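Local coordinates for regulatory protein RecX (Lactobacillus salivarius, PDB 3E3V) that probably modulates the activity of the recombinase RecA, this chain carrying its three successive three-helix domains, at residues Thr121-Leu126 against Asn140-Ser145. Sequence-based numbering, arbitrary orientation.
Sequences TLAEKL and NKIKQS
Ile142 reaches across to helix 112-129 with both of its branches. Its CG2 lies 3.7 Å from CB of Ala123, while CG1 runs past the base of Leu126, 3.7 Å from that residue's CB, and the branch ends with CD1 3.7 Å from the backbone O of Ala123. The first torsion sets the two directions, CG2 anti to the backbone N and CG1 anti to the carbonyl carbon (chi1 -66°); the extended second torsion (chi2 170°) gives CD1 its reach. One turn along, Leu126 sends CD1 over Ser145, 3.6 Å from OG and 3.7 Å from CB; this is a van der Waals touch, and the short serine lets the leucine methyl come close to the helix. Alanine suits its place equally well, since CA atoms of Ala123 and Ile142 are just 6.0 Å apart. Behind this layer, helix 153-165 closes the core, Ile159 against Ala123 and Leu163 against Ile142. A glycine in place of Ile142 would probably open a gap beside Ala123 and Leu126 and strip Leu163 of a neighbour. The two segments' axes, 9.9 Å apart, run roughly antiparallel at 141°, joining the first two helices of the third three-helix, helix-turn-helix-like domain of RecX.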
ATOM      1  N   THR A 121     -14.224 -13.030   5.514  1.00 26.22           N
ATOM      2  CA  THR A 121     -14.917 -13.033   4.234  1.00 28.54           C
ATOM      3  C   THR A 121     -14.184 -13.920   3.239  1.00 28.29           C
ATOM      4  O   THR A 121     -14.802 -14.703   2.518  1.00 28.64           O
ATOM      5  CB  THR A 121     -15.002 -11.607   3.665  1.00 30.36           C
ATOM      6  OG1 THR A 121     -15.773 -10.795   4.557  1.00 33.47           O
ATOM      7  CG2 THR A 121     -15.653 -11.606   2.293  1.00 30.35           C
ATOM      8  N   LEU A 122     -12.862 -13.801   3.198  1.00 28.39           N
ATOM      9  CA  LEU A 122     -12.065 -14.606   2.279  1.00 27.65           C
ATOM     10  C   LEU A 122     -12.082 -16.051   2.751  1.00 25.95           C
ATOM     11  O   LEU A 122     -12.264 -16.972   1.955  1.00 23.94           O
ATOM     12  CB  LEU A 122     -10.624 -14.084   2.233  1.00 30.05           C
ATOM     13  CG  LEU A 122     -10.527 -12.555   2.075  1.00 32.47           C
ATOM     14  CD1 LEU A 122      -9.083 -12.092   2.237  1.00 33.02           C
ATOM     15  CD2 LEU A 122     -11.084 -12.135   0.713  1.00 34.46           C
ATOM     16  N   ALA A 123     -11.895 -16.242   4.054  1.00 24.56           N
ATOM     17  CA  ALA A 123     -11.893 -17.576   4.640  1.00 24.53           C
ATOM     18  C   ALA A 123     -13.215 -18.312   4.386  1.00 25.07           C
ATOM     19  O   ALA A 123     -13.222 -19.514   4.131  1.00 24.54           O
ATOM     20  CB  ALA A 123     -11.619 -17.486   6.140  1.00 22.65           C
ATOM     21  N   GLU A 124     -14.333 -17.600   4.462  1.00 25.04           N
ATOM     22  CA  GLU A 124     -15.618 -18.235   4.217  1.00 29.89           C
ATOM     23  C   GLU A 124     -15.710 -18.774   2.787  1.00 29.85           C
ATOM     24  O   GLU A 124     -16.198 -19.884   2.573  1.00 31.48           O
ATOM     25  CB  GLU A 124     -16.765 -17.255   4.478  1.00 33.02           C
ATOM     26  CG  GLU A 124     -16.963 -16.914   5.949  1.00 40.45           C
ATOM     27  CD  GLU A 124     -18.139 -15.977   6.181  1.00 43.22           C
ATOM     28  OE1 GLU A 124     -19.284 -16.367   5.871  1.00 46.39           O
ATOM     29  OE2 GLU A 124     -17.919 -14.849   6.672  1.00 47.09           O
ATOM     30  N   LYS A 125     -15.241 -17.997   1.813  1.00 30.70           N
ATOM     31  CA  LYS A 125     -15.279 -18.423   0.414  1.00 31.71           C
ATOM     32  C   LYS A 125     -14.423 -19.659   0.210  1.00 30.65           C
ATOM     33  O   LYS A 125     -14.834 -20.608  -0.454  1.00 31.06           O
ATOM     34  CB  LYS A 125     -14.767 -17.315  -0.506  1.00 35.10           C
ATOM     35  CG  LYS A 125     -15.668 -16.105  -0.599  1.00 41.38           C
ATOM     36  CD  LYS A 125     -15.027 -15.002  -1.436  1.00 44.19           C
ATOM     37  CE  LYS A 125     -15.919 -13.773  -1.471  1.00 46.84           C
ATOM     38  NZ  LYS A 125     -15.268 -12.629  -2.163  1.00 50.30           N
ATOM     39  N   LEU A 126     -13.224 -19.638   0.778  1.00 29.70           N
ATOM     40  CA  LEU A 126     -12.305 -20.761   0.652  1.00 28.95           C
ATOM     41  C   LEU A 126     -12.812 -22.018   1.357  1.00 29.16           C
ATOM     42  O   LEU A 126     -12.515 -23.136   0.929  1.00 29.47           O
ATOM     43  CB  LEU A 126     -10.932 -20.374   1.210  1.00 28.38           C
ATOM     44  CG  LEU A 126     -10.228 -19.261   0.438  1.00 28.96           C
ATOM     45  CD1 LEU A 126      -8.977 -18.831   1.168  1.00 27.67           C
ATOM     46  CD2 LEU A 126      -9.902 -19.764  -0.964  1.00 30.11           C
ATOM     47  N   ASN A 140      -5.667 -25.508   6.827  1.00 28.83           N
ATOM     48  CA  ASN A 140      -4.288 -25.336   6.375  1.00 28.75           C
ATOM     49  C   ASN A 140      -4.274 -24.509   5.090  1.00 27.86           C
ATOM     50  O   ASN A 140      -3.490 -23.567   4.960  1.00 26.28           O
ATOM     51  CB  ASN A 140      -3.623 -26.690   6.103  1.00 29.04           C
ATOM     52  CG  ASN A 140      -3.344 -27.472   7.369  1.00 33.28           C
ATOM     53  OD1 ASN A 140      -2.813 -26.932   8.341  1.00 35.38           O
ATOM     54  ND2 ASN A 140      -3.690 -28.754   7.363  1.00 37.39           N
ATOM     55  N   LYS A 141      -5.137 -24.869   4.143  1.00 25.72           N
ATOM     56  CA  LYS A 141      -5.211 -24.143   2.879  1.00 26.97           C
ATOM     57  C   LYS A 141      -5.632 -22.694   3.122  1.00 25.10           C
ATOM     58  O   LYS A 141      -5.101 -21.784   2.506  1.00 25.63           O
ATOM     59  CB  LYS A 141      -6.212 -24.806   1.926  1.00 29.00           C
ATOM     60  CG  LYS A 141      -5.776 -26.146   1.343  1.00 30.05           C
ATOM     61  CD  LYS A 141      -6.887 -26.713   0.457  1.00 33.79           C
ATOM     62  CE  LYS A 141      -6.480 -27.989  -0.273  1.00 33.46           C
ATOM     63  NZ  LYS A 141      -6.039 -29.028   0.689  1.00 37.84           N
ATOM     64  N   ILE A 142      -6.589 -22.484   4.017  1.00 22.95           N
ATOM     65  CA  ILE A 142      -7.053 -21.128   4.302  1.00 23.93           C
ATOM     66  C   ILE A 142      -5.954 -20.286   4.965  1.00 24.90           C
ATOM     67  O   ILE A 142      -5.716 -19.147   4.562  1.00 23.43           O
ATOM     68  CB  ILE A 142      -8.346 -21.151   5.178  1.00 22.52           C
ATOM     69  CG1 ILE A 142      -9.504 -21.770   4.370  1.00 22.31           C
ATOM     70  CG2 ILE A 142      -8.736 -19.744   5.583  1.00 22.61           C
ATOM     71  CD1 ILE A 142     -10.754 -22.075   5.192  1.00 22.79           C
ATOM     72  N   LYS A 143      -5.277 -20.851   5.964  1.00 25.03           N
ATOM     73  CA  LYS A 143      -4.194 -20.140   6.643  1.00 26.03           C
ATOM     74  C   LYS A 143      -3.111 -19.752   5.640  1.00 23.80           C
ATOM     75  O   LYS A 143      -2.568 -18.648   5.676  1.00 23.68           O
ATOM     76  CB  LYS A 143      -3.566 -21.031   7.718  1.00 26.75           C
ATOM     77  CG  LYS A 143      -4.422 -21.210   8.957  1.00 33.76           C
ATOM     78  CD  LYS A 143      -4.144 -22.552   9.624  1.00 38.02           C
ATOM     79  CE  LYS A 143      -4.856 -22.667  10.958  1.00 41.38           C
ATOM     80  NZ  LYS A 143      -4.307 -21.680  11.930  1.00 46.83           N
ATOM     81  N   GLN A 144      -2.804 -20.686   4.753  1.00 22.99           N
ATOM     82  CA  GLN A 144      -1.788 -20.517   3.727  1.00 24.32           C
ATOM     83  C   GLN A 144      -2.152 -19.365   2.793  1.00 24.13           C
ATOM     84  O   GLN A 144      -1.327 -18.498   2.485  1.00 23.59           O
ATOM     85  CB  GLN A 144      -1.671 -21.827   2.942  1.00 26.17           C
ATOM     86  CG  GLN A 144      -0.522 -21.909   1.959  1.00 32.50           C
ATOM     87  CD  GLN A 144      -0.485 -23.255   1.248  1.00 35.58           C
ATOM     88  OE1 GLN A 144      -0.460 -24.309   1.896  1.00 37.03           O
ATOM     89  NE2 GLN A 144      -0.494 -23.229  -0.088  1.00 33.14           N
ATOM     90  N   SER A 145      -3.395 -19.360   2.337  1.00 22.15           N
ATOM     91  CA  SER A 145      -3.864 -18.310   1.443  1.00 24.43           C
ATOM     92  C   SER A 145      -3.755 -16.933   2.123  1.00 23.05           C
ATOM     93  O   SER A 145      -3.264 -15.968   1.530  1.00 21.47           O
ATOM     94  CB  SER A 145      -5.318 -18.594   1.028  1.00 23.81           C
ATOM     95  OG  SER A 145      -5.790 -17.591   0.141  1.00 29.96           O
TER